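Side-chain contacts in glutathione S-transferase family protein (Populus trichocarpa, PDB 5F06), which probably catalyses the conjugation of glutathione to electrophilic substrates, releasing a halide ion where the substrate is a halide, as a phi-class glutathione transferase: residues 17-20 and 21-25; 97-100 and 101-104; 114-118 and 119-123; 128-131 and 132-135. All blocks are in the same frame, centred on the assembly; numbering follows the deposited sequence.

Contact 1: residues 17-20 and 21-25; sequences LTCL and HEKNL
Leu20 and Leu25 meet where helix 11-22 ends, their side chains crossing at about a right angle. CD2 of Leu20 lies 4.0 Å from CD1 of Leu25. The backbone joins the same two residues: Leu25 N gives a nearly straight bond (170°) to Leu20 O at 3.0 Å. Lys23 N reaches Cys19 O and, weakly, Leu20 O. Asn24 follows with a positive phi, and the turn is a Schellman motif.

His21 has CG anti to its carbonyl carbon and beside its N (chi1 -68°), which lays the ring back along the preceding turn. Its CD2 comes to 3.2 Å from Leu17 O, the atom that also accepts from His21 N. The ring also meets Phe27, with the planes about 65° apart, and touches Lys206 and Val207 of helix 202-210. An alanine here would keep the backbone bond, but Phe27 would probably lose its ring partner and a gap would be likely to open beside Val207.

Glu22 bends at chi2, with CG 3.2 Å from Thr18 O, and its carboxylate forms a salt bridge with Arg201. Lys23 bends at chi2 and chi3. Its CG passes Cys19 O at 3.3 Å, and NZ bonds to the carbonyl oxygens of Phe77, Thr80 and Tyr82.

This is the helix-to-strand turn of the beta-alpha-beta unit 2-6, 11-22, 28-31 in the thioredoxin-like domain. Leu20 and Leu25 pack on strand 2-6 and helix 66-76, while the buried charged ends are paired with Arg201 and with carbonyl oxygens that probably stabilise the ammonium group.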
ATOM      1  N   LEU A  17     -14.539   4.161  -8.739  1.00  9.07           N
ATOM      2  CA  LEU A  17     -15.453   4.795  -9.678  1.00  9.71           C
ATOM      3  C   LEU A  17     -14.735   5.788 -10.587  1.00 10.62           C
ATOM      4  O   LEU A  17     -14.957   5.797 -11.795  1.00 10.95           O
ATOM      5  CB  LEU A  17     -16.587   5.495  -8.932  1.00 10.70           C
ATOM      6  CG  LEU A  17     -17.637   4.566  -8.319  1.00 10.33           C
ATOM      7  CD1 LEU A  17     -18.599   5.354  -7.466  1.00 10.52           C
ATOM      8  CD2 LEU A  17     -18.393   3.809  -9.404  1.00 11.17           C
ATOM      9  N   THR A  18     -13.863   6.616 -10.020  0.60 10.77           N
ATOM     10  CA  THR A  18     -13.172   7.610 -10.829  0.60 11.74           C
ATOM     11  C   THR A  18     -12.217   6.922 -11.806  0.60 11.26           C
ATOM     12  O   THR A  18     -12.066   7.365 -12.947  0.60 11.55           O
ATOM     13  CB  THR A  18     -12.409   8.638  -9.957  0.60 14.04           C
ATOM     14  OG1 THR A  18     -11.808   9.632 -10.798  0.60 15.73           O
ATOM     15  CG2 THR A  18     -11.340   7.968  -9.116  0.60 14.02           C
ATOM     16  N   CYS A  19     -11.597   5.825 -11.374  1.00 10.20           N
ATOM     17  CA  CYS A  19     -10.731   5.051 -12.260  1.00 10.04           C
ATOM     18  C   CYS A  19     -11.530   4.473 -13.431  1.00 10.65           C
ATOM     19  O   CYS A  19     -11.101   4.560 -14.585  1.00 10.69           O
ATOM     20  CB  CYS A  19     -10.033   3.922 -11.495  1.00  8.87           C
ATOM     21  SG  CYS A  19      -8.954   2.880 -12.535  1.00 13.46           S
ATOM     22  N   LEU A  20     -12.690   3.893 -13.136  1.00  9.41           N
ATOM     23  CA  LEU A  20     -13.566   3.363 -14.179  1.00  9.40           C
ATOM     24  C   LEU A  20     -13.922   4.435 -15.216  1.00 10.16           C
ATOM     25  O   LEU A  20     -13.927   4.158 -16.416  1.00 10.00           O
ATOM     26  CB  LEU A  20     -14.839   2.776 -13.560  1.00  8.69           C
ATOM     27  CG  LEU A  20     -14.654   1.457 -12.801  1.00  9.62           C
ATOM     28  CD1 LEU A  20     -15.813   1.189 -11.847  1.00  9.32           C
ATOM     29  CD2 LEU A  20     -14.504   0.305 -13.781  1.00 11.43           C
ATOM     30  N   HIS A  21     -14.202   5.655 -14.765  1.00 11.99           N
ATOM     31  CA  HIS A  21     -14.562   6.738 -15.682  1.00 13.28           C
ATOM     32  C   HIS A  21     -13.369   7.233 -16.491  1.00 12.69           C
ATOM     33  O   HIS A  21     -13.513   7.545 -17.678  1.00 14.06           O
ATOM     34  CB  HIS A  21     -15.185   7.911 -14.918  1.00 12.93           C
ATOM     35  CG  HIS A  21     -16.525   7.599 -14.333  1.00 14.57           C
ATOM     36  ND1 HIS A  21     -17.534   7.009 -15.065  1.00 16.50           N
ATOM     37  CD2 HIS A  21     -17.027   7.801 -13.093  1.00 14.22           C
ATOM     38  CE1 HIS A  21     -18.599   6.859 -14.298  1.00 16.86           C
ATOM     39  NE2 HIS A  21     -18.318   7.332 -13.096  1.00 15.45           N
ATOM     40  N   GLU A  22     -12.204   7.328 -15.854  1.00 11.14           N
ATOM     41  CA  GLU A  22     -10.984   7.694 -16.567  1.00 12.22           C
ATOM     42  C   GLU A  22     -10.758   6.744 -17.738  1.00 13.56           C
ATOM     43  O   GLU A  22     -10.288   7.153 -18.799  1.00 12.80           O
ATOM     44  CB  GLU A  22      -9.772   7.670 -15.632  1.00 11.33           C
ATOM     45  CG  GLU A  22      -9.743   8.789 -14.599  1.00 11.88           C
ATOM     46  CD  GLU A  22      -9.391  10.147 -15.190  1.00 14.80           C
ATOM     47  OE1 GLU A  22      -9.095  10.228 -16.399  1.00 15.69           O
ATOM     48  OE2 GLU A  22      -9.407  11.138 -14.433  1.00 15.57           O
ATOM     49  N   LYS A  23     -11.107   5.475 -17.541  1.00 13.31           N
ATOM     50  CA  LYS A  23     -10.871   4.448 -18.551  1.00 12.01           C
ATOM     51  C   LYS A  23     -12.049   4.315 -19.523  1.00 13.94           C
ATOM     52  O   LYS A  23     -12.016   3.485 -20.433  1.00 15.93           O
ATOM     53  CB  LYS A  23     -10.592   3.102 -17.874  1.00 10.86           C
ATOM     54  CG  LYS A  23      -9.358   3.104 -16.958  1.00 11.16           C
ATOM     55  CD  LYS A  23      -8.070   3.426 -17.699  1.00 13.36           C
ATOM     56  CE  LYS A  23      -7.685   2.337 -18.693  1.00 14.31           C
ATOM     57  NZ  LYS A  23      -6.483   2.704 -19.488  1.00 16.13           N
ATOM     58  N   ASN A  24     -13.074   5.145 -19.335  1.00 14.96           N
ATOM     59  CA  ASN A  24     -14.273   5.117 -20.179  1.00 15.62           C
ATOM     60  C   ASN A  24     -14.942   3.745 -20.204  1.00 15.15           C
ATOM     61  O   ASN A  24     -15.387   3.292 -21.257  1.00 17.26           O
ATOM     62  CB  ASN A  24     -13.937   5.529 -21.616  1.00 17.08           C
ATOM     63  CG  ASN A  24     -13.408   6.944 -21.717  1.00 18.00           C
ATOM     64  OD1 ASN A  24     -13.693   7.791 -20.868  1.00 19.57           O
ATOM     65  ND2 ASN A  24     -12.648   7.216 -22.774  1.00 18.08           N
ATOM     66  N   LEU A  25     -15.025   3.092 -19.050  1.00 11.74           N
ATOM     67  CA  LEU A  25     -15.548   1.729 -18.982  1.00 10.87           C
ATOM     68  C   LEU A  25     -17.019   1.661 -18.583  1.00 11.04           C
ATOM     69  O   LEU A  25     -17.496   2.455 -17.764  1.00 10.95           O
ATOM     70  CB  LEU A  25     -14.724   0.901 -17.996  1.00 10.18           C
ATOM     71  CG  LEU A  25     -13.280   0.611 -18.408  1.00 11.91           C
ATOM     72  CD1 LEU A  25     -12.528  -0.034 -17.262  1.00 12.76           C
ATOM     73  CD2 LEU A  25     -13.235  -0.277 -19.645  1.00 12.96           C
TER

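Contact 2: residues 97-100 and 101-104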
ATOM      1  N   LYS A  97       4.595   3.822  -9.868  1.00 11.62           N
ATOM      2  CA  LYS A  97       4.667   2.808  -8.814  1.00 14.23           C
ATOM      3  C   LYS A  97       5.206   3.403  -7.515  1.00 13.17           C
ATOM      4  O   LYS A  97       4.741   3.062  -6.423  1.00 12.52           O
ATOM      5  CB  LYS A  97       5.544   1.628  -9.247  1.00 17.87           C
ATOM      6  CG  LYS A  97       4.938   0.774 -10.345  1.00 21.94           C
ATOM      7  CD  LYS A  97       5.795  -0.448 -10.661  1.00 25.84           C
ATOM      8  CE  LYS A  97       5.100  -1.366 -11.657  1.00 27.15           C
ATOM      9  NZ  LYS A  97       3.745  -1.781 -11.185  1.00 27.90           N
ATOM     10  N   VAL A  98       6.186   4.295  -7.634  1.00 11.44           N
ATOM     11  CA  VAL A  98       6.766   4.937  -6.464  1.00 11.72           C
ATOM     12  C   VAL A  98       5.699   5.729  -5.719  1.00 11.20           C
ATOM     13  O   VAL A  98       5.513   5.557  -4.514  1.00 11.14           O
ATOM     14  CB  VAL A  98       7.936   5.869  -6.846  1.00 12.09           C
ATOM     15  CG1 VAL A  98       8.393   6.697  -5.652  1.00 12.14           C
ATOM     16  CG2 VAL A  98       9.103   5.054  -7.397  1.00 11.99           C
ATOM     17  N   TRP A  99       4.974   6.575  -6.443  1.00 11.73           N
ATOM     18  CA  TRP A  99       4.079   7.515  -5.794  1.00 11.49           C
ATOM     19  C   TRP A  99       2.720   6.915  -5.441  1.00 11.13           C
ATOM     20  O   TRP A  99       2.030   7.462  -4.583  1.00 10.60           O
ATOM     21  CB  TRP A  99       3.938   8.765  -6.666  1.00 11.19           C
ATOM     22  CG  TRP A  99       5.218   9.537  -6.629  1.00 11.38           C
ATOM     23  CD1 TRP A  99       6.255   9.449  -7.512  1.00 11.23           C
ATOM     24  CD2 TRP A  99       5.627  10.474  -5.623  1.00 12.54           C
ATOM     25  NE1 TRP A  99       7.277  10.282  -7.125  1.00 12.65           N
ATOM     26  CE2 TRP A  99       6.917  10.923  -5.973  1.00 13.32           C
ATOM     27  CE3 TRP A  99       5.025  10.981  -4.469  1.00 12.96           C
ATOM     28  CZ2 TRP A  99       7.610  11.860  -5.210  1.00 15.73           C
ATOM     29  CZ3 TRP A  99       5.718  11.908  -3.712  1.00 12.68           C
ATOM     30  CH2 TRP A  99       6.997  12.337  -4.084  1.00 14.43           C
ATOM     31  N   THR A 100       2.349   5.783  -6.042  1.00 10.18           N
ATOM     32  CA  THR A 100       1.184   5.048  -5.539  1.00 10.76           C
ATOM     33  C   THR A 100       1.540   4.410  -4.203  1.00 10.76           C
ATOM     34  O   THR A 100       0.685   4.295  -3.322  1.00 11.94           O
ATOM     35  CB  THR A 100       0.664   3.944  -6.501  1.00 11.99           C
ATOM     36  OG1 THR A 100       1.698   2.998  -6.796  1.00 12.70           O
ATOM     37  CG2 THR A 100       0.129   4.551  -7.796  1.00 13.15           C
ATOM     38  N   GLU A 101       2.798   4.006  -4.045  1.00  9.83           N
ATOM     39  CA  GLU A 101       3.239   3.429  -2.782  1.00 10.70           C
ATOM     40  C   GLU A 101       3.345   4.518  -1.725  1.00  9.30           C
ATOM     41  O   GLU A 101       3.075   4.270  -0.559  1.00  9.46           O
ATOM     42  CB  GLU A 101       4.577   2.705  -2.929  1.00 11.10           C
ATOM     43  CG  GLU A 101       4.460   1.343  -3.581  1.00 13.02           C
ATOM     44  CD  GLU A 101       3.584   0.393  -2.785  1.00 14.64           C
ATOM     45  OE1 GLU A 101       3.754   0.320  -1.549  1.00 13.42           O
ATOM     46  OE2 GLU A 101       2.720  -0.273  -3.394  1.00 15.23           O
ATOM     47  N   VAL A 102       3.726   5.723  -2.137  1.00 10.06           N
ATOM     48  CA  VAL A 102       3.765   6.858  -1.224  1.00 11.64           C
ATOM     49  C   VAL A 102       2.361   7.137  -0.691  1.00 11.13           C
ATOM     50  O   VAL A 102       2.181   7.392   0.497  1.00 12.29           O
ATOM     51  CB  VAL A 102       4.337   8.122  -1.907  1.00 11.60           C
ATOM     52  CG1 VAL A 102       4.078   9.377  -1.067  1.00 12.16           C
ATOM     53  CG2 VAL A 102       5.822   7.951  -2.158  1.00 11.26           C
ATOM     54  N   GLU A 103       1.367   7.079  -1.570  1.00  7.90           N
ATOM     55  CA  GLU A 103      -0.016   7.297  -1.155  1.00  7.74           C
ATOM     56  C   GLU A 103      -0.464   6.238  -0.152  1.00  8.10           C
ATOM     57  O   GLU A 103      -1.126   6.551   0.842  1.00  9.43           O
ATOM     58  CB  GLU A 103      -0.947   7.305  -2.369  1.00  7.97           C
ATOM     59  CG  GLU A 103      -2.384   7.750  -2.062  1.00  9.65           C
ATOM     60  CD  GLU A 103      -3.280   6.622  -1.578  1.00 10.92           C
ATOM     61  OE1 GLU A 103      -3.059   5.460  -1.989  1.00 10.34           O
ATOM     62  OE2 GLU A 103      -4.215   6.898  -0.791  1.00 13.31           O
ATOM     63  N   SER A 104      -0.093   4.985  -0.401  1.00  9.51           N
ATOM     64  CA  SER A 104      -0.504   3.889   0.468  1.00 11.40           C
ATOM     65  C   SER A 104       0.137   3.940   1.857  1.00 12.32           C
ATOM     66  O   SER A 104      -0.530   3.671   2.858  1.00 13.50           O
ATOM     67  CB  SER A 104      -0.176   2.544  -0.183  1.00 12.85           C
ATOM     68  OG  SER A 104      -1.025   2.299  -1.287  1.00 13.52           O
TER
HETATM   69  O   HOH W   1      -1.798   4.172  -3.906  1.00  7.64           O
HETATM   70  O   HOH W   2       1.219   0.831  -5.214  1.00 16.08           O
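The indole of Trp99 and the methyl groups of Val102 lie side by side on helix 90-120, the long helix of the all-helical C-terminal domain. One face of the indole carries Val98 CG1 and Val102 CG2, both offset toward the rim of the ring. Val102 CG2 stands 3.8 Å above the plane. Val102 CG1 meets CE3 obliquely at 3.9 Å. It is placed there by standing anti to the backbone N (chi1 167°), while CG2 turns back over Val98 O. Trp99 also packs on Lys150 and Ala165.

The backbone bonds are those of a regular helix. Glu103 N bonds to Trp99 O and Val102 N to Val98 O.

Several of these residues also meet the second subunit: Val98 and Val102 pack on its Phe64, Lys97 NZ bonds to its Ser71, and Glu101 lies against its Arg67. Glu103 leaves its backbone with CG anti to N (chi1 -171°), bends at chi2, and forms a salt bridge through OE1 with Arg67 of its own chain, a glutathione-binding residue. Glu103 is probably a second-shell residue that helps to position that arginine.

Two waters complete the set. One donates to both Thr100 O and Glu103 OE1, 2.6 Å from each. The other sits 2.7 Å from Thr100 OG1 and donates to Glu101 OE2 at 2.6 Å.

Contact 3: residues 114-118 and 119-123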
ATOM      1  N   ILE A 114      -8.060  11.521   9.996  1.00 12.29           N
ATOM      2  CA  ILE A 114      -8.689  12.837  10.026  1.00 12.02           C
ATOM      3  C   ILE A 114     -10.138  12.715   9.567  1.00 13.09           C
ATOM      4  O   ILE A 114     -11.060  13.174  10.242  1.00 14.46           O
ATOM      5  CB  ILE A 114      -7.939  13.847   9.126  1.00 12.15           C
ATOM      6  CG1 ILE A 114      -6.496  14.008   9.608  1.00 12.24           C
ATOM      7  CG2 ILE A 114      -8.660  15.186   9.111  1.00 13.87           C
ATOM      8  CD1 ILE A 114      -5.612  14.836   8.677  1.00 13.01           C
ATOM      9  N   VAL A 115     -10.330  12.072   8.421  1.00 11.19           N
ATOM     10  CA  VAL A 115     -11.654  11.945   7.831  1.00 10.31           C
ATOM     11  C   VAL A 115     -12.526  11.033   8.686  1.00 10.91           C
ATOM     12  O   VAL A 115     -13.731  11.265   8.820  1.00 11.76           O
ATOM     13  CB  VAL A 115     -11.566  11.410   6.386  1.00 10.97           C
ATOM     14  CG1 VAL A 115     -12.941  11.053   5.835  1.00 13.17           C
ATOM     15  CG2 VAL A 115     -10.895  12.445   5.492  1.00 11.38           C
ATOM     16  N   PHE A 116     -11.917  10.000   9.263  1.00 13.17           N
ATOM     17  CA  PHE A 116     -12.644   9.081  10.127  1.00 15.47           C
ATOM     18  C   PHE A 116     -13.254   9.835  11.301  1.00 14.68           C
ATOM     19  O   PHE A 116     -14.432   9.676  11.616  1.00 16.27           O
ATOM     20  CB  PHE A 116     -11.731   7.970  10.647  1.00 17.93           C
ATOM     21  CG  PHE A 116     -12.427   7.004  11.565  1.00 21.27           C
ATOM     22  CD1 PHE A 116     -13.048   5.874  11.059  1.00 23.43           C
ATOM     23  CD2 PHE A 116     -12.469   7.232  12.932  1.00 22.29           C
ATOM     24  CE1 PHE A 116     -13.695   4.986  11.902  1.00 25.05           C
ATOM     25  CE2 PHE A 116     -13.112   6.350  13.777  1.00 23.76           C
ATOM     26  CZ  PHE A 116     -13.726   5.225  13.263  1.00 25.52           C
ATOM     27  N   GLN A 117     -12.443  10.657  11.951  1.00 12.06           N
ATOM     28  CA  GLN A 117     -12.894  11.390  13.127  1.00 12.01           C
ATOM     29  C   GLN A 117     -14.022  12.370  12.790  1.00 14.34           C
ATOM     30  O   GLN A 117     -15.006  12.473  13.526  1.00 15.30           O
ATOM     31  CB  GLN A 117     -11.717  12.128  13.771  1.00 11.82           C
ATOM     32  CG  GLN A 117     -10.749  11.215  14.523  1.00 13.23           C
ATOM     33  CD  GLN A 117     -11.430  10.408  15.615  1.00 15.32           C
ATOM     34  OE1 GLN A 117     -12.326  10.902  16.301  1.00 16.38           O
ATOM     35  NE2 GLN A 117     -11.012   9.154  15.775  1.00 16.47           N
ATOM     36  N   PHE A 118     -13.892  13.076  11.672  1.00 14.88           N
ATOM     37  CA  PHE A 118     -14.908  14.035  11.263  1.00 17.16           C
ATOM     38  C   PHE A 118     -16.197  13.387  10.736  1.00 17.94           C
ATOM     39  O   PHE A 118     -17.293  13.843  11.054  1.00 18.41           O
ATOM     40  CB  PHE A 118     -14.348  14.971  10.183  1.00 17.06           C
ATOM     41  CG  PHE A 118     -13.482  16.081  10.720  1.00 17.06           C
ATOM     42  CD1 PHE A 118     -14.016  17.068  11.531  1.00 18.72           C
ATOM     43  CD2 PHE A 118     -12.138  16.150  10.389  1.00 16.08           C
ATOM     44  CE1 PHE A 118     -13.221  18.096  12.017  1.00 17.89           C
ATOM     45  CE2 PHE A 118     -11.341  17.171  10.871  1.00 16.93           C
ATOM     46  CZ  PHE A 118     -11.884  18.148  11.681  1.00 16.90           C
ATOM     47  N   MET A 119     -16.050  12.332   9.939  0.65 18.05           N
ATOM     48  CA  MET A 119     -17.164  11.787   9.165  0.65 19.02           C
ATOM     49  C   MET A 119     -17.725  10.478   9.721  0.65 18.77           C
ATOM     50  O   MET A 119     -18.926  10.233   9.635  0.65 19.58           O
ATOM     51  CB  MET A 119     -16.729  11.565   7.712  0.65 19.35           C
ATOM     52  CG  MET A 119     -16.181  12.809   7.024  0.65 19.81           C
ATOM     53  SD  MET A 119     -17.336  14.195   7.066  0.65 24.03           S
ATOM     54  CE  MET A 119     -16.509  15.352   5.975  0.65 32.20           C
ATOM     55  N   VAL A 120     -16.859   9.634  10.276  1.00 18.35           N
ATOM     56  CA  VAL A 120     -17.270   8.297  10.706  1.00 18.61           C
ATOM     57  C   VAL A 120     -17.556   8.217  12.208  1.00 15.89           C
ATOM     58  O   VAL A 120     -18.515   7.565  12.617  1.00 17.70           O
ATOM     59  CB  VAL A 120     -16.204   7.238  10.351  1.00 20.30           C
ATOM     60  CG1 VAL A 120     -16.726   5.838  10.652  1.00 22.65           C
ATOM     61  CG2 VAL A 120     -15.824   7.339   8.882  1.00 19.61           C
ATOM     62  N   ALA A 121     -16.738   8.872  13.027  1.00 13.43           N
ATOM     63  CA  ALA A 121     -16.885   8.770  14.479  1.00 13.99           C
ATOM     64  C   ALA A 121     -18.288   9.175  14.952  1.00 14.91           C
ATOM     65  O   ALA A 121     -18.868   8.500  15.805  1.00 15.60           O
ATOM     66  CB  ALA A 121     -15.819   9.608  15.184  1.00 15.31           C
ATOM     67  N   PRO A 122     -18.842  10.268  14.397  1.00 17.19           N
ATOM     68  CA  PRO A 122     -20.224  10.626  14.741  1.00 20.00           C
ATOM     69  C   PRO A 122     -21.226   9.518  14.407  1.00 20.56           C
ATOM     70  O   PRO A 122     -22.200   9.342  15.138  1.00 21.32           O
ATOM     71  CB  PRO A 122     -20.485  11.874  13.893  1.00 20.62           C
ATOM     72  CG  PRO A 122     -19.146  12.453  13.651  1.00 19.16           C
ATOM     73  CD  PRO A 122     -18.223  11.283  13.524  1.00 17.39           C
ATOM     74  N   LEU A 123     -20.986   8.782  13.325  1.00 23.38           N
ATOM     75  CA  LEU A 123     -21.854   7.667  12.961  1.00 27.84           C
ATOM     76  C   LEU A 123     -21.761   6.543  13.991  1.00 27.81           C
ATOM     77  O   LEU A 123     -22.687   5.742  14.132  1.00 30.43           O
ATOM     78  CB  LEU A 123     -21.501   7.123  11.573  1.00 31.50           C
ATOM     79  CG  LEU A 123     -21.626   8.077  10.384  1.00 33.51           C
ATOM     80  CD1 LEU A 123     -21.110   7.408   9.116  1.00 34.39           C
ATOM     81  CD2 LEU A 123     -23.068   8.523  10.206  1.00 37.20           C
TER
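Phe116 O accepts from both Val120 N and Ala121 N, each at 2.8 Å, as the last turns of helix 90-120 widen into a pi-type turn at 116-118. The Ala121 bond runs nearly along the C=O axis, while Val120 N approaches tilted 31° from the carbonyl plane. Met119 N still makes the regular bond to Val115 O.

Phe116 carries the main side-chain contact. Its CG is anti to the backbone N (chi1 179°), which sends the ring along the helix toward Val120. The two side chains cross at about a right angle. Val120 CB stands over the ring face in a CH-pi contact, 3.9 Å from the centroid. Val120 CG1 approaches the CD1-CE1 side of the ring, only 3.4 Å from Phe116 CE1, so the packing is tight. Gln117 NE2 lies at the edge of the same ring, in its plane. A serine in place of Phe116 would probably leave the Val120 methyls without their aromatic partner and Gln117 NE2 without the ring edge beside it.

In one of its two modelled conformers, Met119 bends at chi2 and its CG packs on Val115 CG1 at 3.9 Å. Ala121 CB sits 3.4 Å from Gln117 O, a buried oxygen with no partner in the model. Pro122, which has no N-H to offer, places its CD against that same oxygen. The side-chain oxygen, Gln117 OE1, bonds to Asp129 N.

Val115 lies about 5 Å from Thr11 and Val120 about 7 Å from the bound glutathione, measured from their side chains. The arrangement is a helix C-terminus with a pi-type turn, beside the glutathione site.

Contact 4: residues 128-131 and 132-135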
ATOM      1  N   PRO A 128     -15.978  13.939  17.322  1.00 18.49           N
ATOM      2  CA  PRO A 128     -14.631  13.881  16.752  1.00 18.30           C
ATOM      3  C   PRO A 128     -13.556  14.093  17.813  1.00 19.13           C
ATOM      4  O   PRO A 128     -13.705  14.957  18.680  1.00 20.20           O
ATOM      5  CB  PRO A 128     -14.631  15.023  15.733  1.00 19.92           C
ATOM      6  CG  PRO A 128     -16.056  15.179  15.349  1.00 20.74           C
ATOM      7  CD  PRO A 128     -16.847  14.875  16.584  1.00 19.80           C
ATOM      8  N   ASP A 129     -12.497  13.296  17.746  1.00 20.04           N
ATOM      9  CA  ASP A 129     -11.397  13.387  18.696  1.00 22.52           C
ATOM     10  C   ASP A 129     -10.380  14.396  18.186  1.00 21.92           C
ATOM     11  O   ASP A 129      -9.646  14.116  17.242  1.00 20.75           O
ATOM     12  CB  ASP A 129     -10.751  12.011  18.898  1.00 23.96           C
ATOM     13  CG  ASP A 129      -9.696  12.001  19.994  1.00 26.32           C
ATOM     14  OD1 ASP A 129      -8.916  12.972  20.099  1.00 27.35           O
ATOM     15  OD2 ASP A 129      -9.646  11.011  20.754  1.00 27.52           O
ATOM     16  N   GLN A 130     -10.332  15.564  18.820  1.00 22.06           N
ATOM     17  CA  GLN A 130      -9.491  16.656  18.339  1.00 22.31           C
ATOM     18  C   GLN A 130      -8.009  16.309  18.440  1.00 20.85           C
ATOM     19  O   GLN A 130      -7.201  16.774  17.635  1.00 19.90           O
ATOM     20  CB  GLN A 130      -9.776  17.940  19.117  1.00 23.69           C
ATOM     21  CG  GLN A 130      -9.200  19.189  18.467  1.00 23.17           C
ATOM     22  CD  GLN A 130      -9.881  19.531  17.155  1.00 24.49           C
ATOM     23  OE1 GLN A 130     -11.110  19.540  17.063  1.00 27.34           O
ATOM     24  NE2 GLN A 130      -9.085  19.811  16.129  1.00 22.70           N
ATOM     25  N   THR A 131      -7.659  15.493  19.431  1.00 20.12           N
ATOM     26  CA  THR A 131      -6.282  15.038  19.597  1.00 20.75           C
ATOM     27  C   THR A 131      -5.833  14.204  18.397  1.00 18.85           C
ATOM     28  O   THR A 131      -4.744  14.407  17.862  1.00 19.10           O
ATOM     29  CB  THR A 131      -6.114  14.210  20.896  1.00 21.67           C
ATOM     30  OG1 THR A 131      -6.530  14.993  22.021  1.00 23.70           O
ATOM     31  CG2 THR A 131      -4.664  13.784  21.091  1.00 22.72           C
ATOM     32  N   ILE A 132      -6.674  13.266  17.971  1.00 17.04           N
ATOM     33  CA  ILE A 132      -6.348  12.418  16.831  1.00 17.41           C
ATOM     34  C   ILE A 132      -6.320  13.262  15.557  1.00 16.49           C
ATOM     35  O   ILE A 132      -5.455  13.076  14.706  1.00 15.69           O
ATOM     36  CB  ILE A 132      -7.351  11.253  16.696  1.00 16.81           C
ATOM     37  CG1 ILE A 132      -7.249  10.351  17.930  1.00 18.33           C
ATOM     38  CG2 ILE A 132      -7.087  10.445  15.419  1.00 17.83           C
ATOM     39  CD1 ILE A 132      -8.258   9.220  17.973  1.00 20.58           C
ATOM     40  N   ILE A 133      -7.253  14.205  15.441  1.00 15.62           N
ATOM     41  CA  ILE A 133      -7.269  15.129  14.308  1.00 14.74           C
ATOM     42  C   ILE A 133      -5.970  15.940  14.250  1.00 16.32           C
ATOM     43  O   ILE A 133      -5.288  15.949  13.225  1.00 16.41           O
ATOM     44  CB  ILE A 133      -8.484  16.087  14.378  1.00 15.26           C
ATOM     45  CG1 ILE A 133      -9.784  15.294  14.208  1.00 15.93           C
ATOM     46  CG2 ILE A 133      -8.397  17.178  13.298  1.00 14.99           C
ATOM     47  CD1 ILE A 133     -11.040  16.081  14.538  1.00 17.83           C
ATOM     48  N   ASP A 134      -5.626  16.604  15.349  1.00 19.06           N
ATOM     49  CA  ASP A 134      -4.472  17.505  15.368  1.00 17.56           C
ATOM     50  C   ASP A 134      -3.170  16.768  15.074  1.00 16.61           C
ATOM     51  O   ASP A 134      -2.332  17.248  14.308  1.00 16.87           O
ATOM     52  CB  ASP A 134      -4.366  18.218  16.719  1.00 18.32           C
ATOM     53  CG  ASP A 134      -5.500  19.197  16.955  1.00 20.76           C
ATOM     54  OD1 ASP A 134      -6.297  19.432  16.023  1.00 21.32           O
ATOM     55  OD2 ASP A 134      -5.587  19.740  18.076  1.00 22.49           O
ATOM     56  N   ASP A 135      -3.000  15.606  15.691  1.00 18.77           N
ATOM     57  CA  ASP A 135      -1.806  14.795  15.489  1.00 21.15           C
ATOM     58  C   ASP A 135      -1.610  14.439  14.015  1.00 17.59           C
ATOM     59  O   ASP A 135      -0.508  14.539  13.478  1.00 16.64           O
ATOM     60  CB  ASP A 135      -1.894  13.520  16.324  1.00 25.20           C
ATOM     61  CG  ASP A 135      -0.683  12.630  16.161  1.00 29.31           C
ATOM     62  OD1 ASP A 135       0.446  13.161  16.098  1.00 30.72           O
ATOM     63  OD2 ASP A 135      -0.862  11.395  16.098  1.00 31.45           O
TER
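Asp129 and Ile132 meet at the start of helix 130-153, where Asp129 is the N-cap. The capping bonds come first. Asp129 OD1 accepts from Ile132 N at 3.1 Å, from above the carboxylate plane, and weakly from Thr131 N. CG stands anti to the backbone N (chi1 -174°), which brings the carboxylate round to these first-turn N-H groups. The negative group would also suit the positive end of the helix dipole.

Backbone bonds then continue the helix. Ile133 N bonds to Asp129 O, Asp134 N to Gln130 O, and Asp135 N to Thr131 O.

Packing contacts flank the cap. Ile132 crosses Asp129 at about a right angle, with CD1 3.6 Å from OD2. Ile133 CD1 makes an apolar contact with Pro128 CB at 3.9 Å. Both isoleucines also touch Gln117 of helix 90-120, and Ile133 reaches Phe118.

The side-chain polar bond lies on the exposed side. Gln130 bends at chi2 to reach one turn ahead. The amide and carboxylate planes are 50° apart, and the bond is fairly straight at 163°. Gln130 NE2 donates to Asp134 OD1 on the syn side, at 2.8 Å.

Contacts 1 and 2 are buried, contact 3 is partly so, and contact 4 lies at the surface. Contact 1 belongs to the thioredoxin-like domain; the other three lie on the helices 90-120 and 130-153. Contacts 2 and 3 share helix 90-120, with centres about 25 Å apart, yet only contact 2 meets the second subunit. Contacts 3 and 4 touch directly, through Gln117 and Phe118. The chemistry follows the setting. Contact 1 ends a helix with a Schellman turn and contact 4 starts one with a carboxylate cap. Contacts 2 and 3 both pack a valine on an aromatic face; contact 2 adds bridging waters, and contact 3 a carbonyl oxygen shared by two N-H groups.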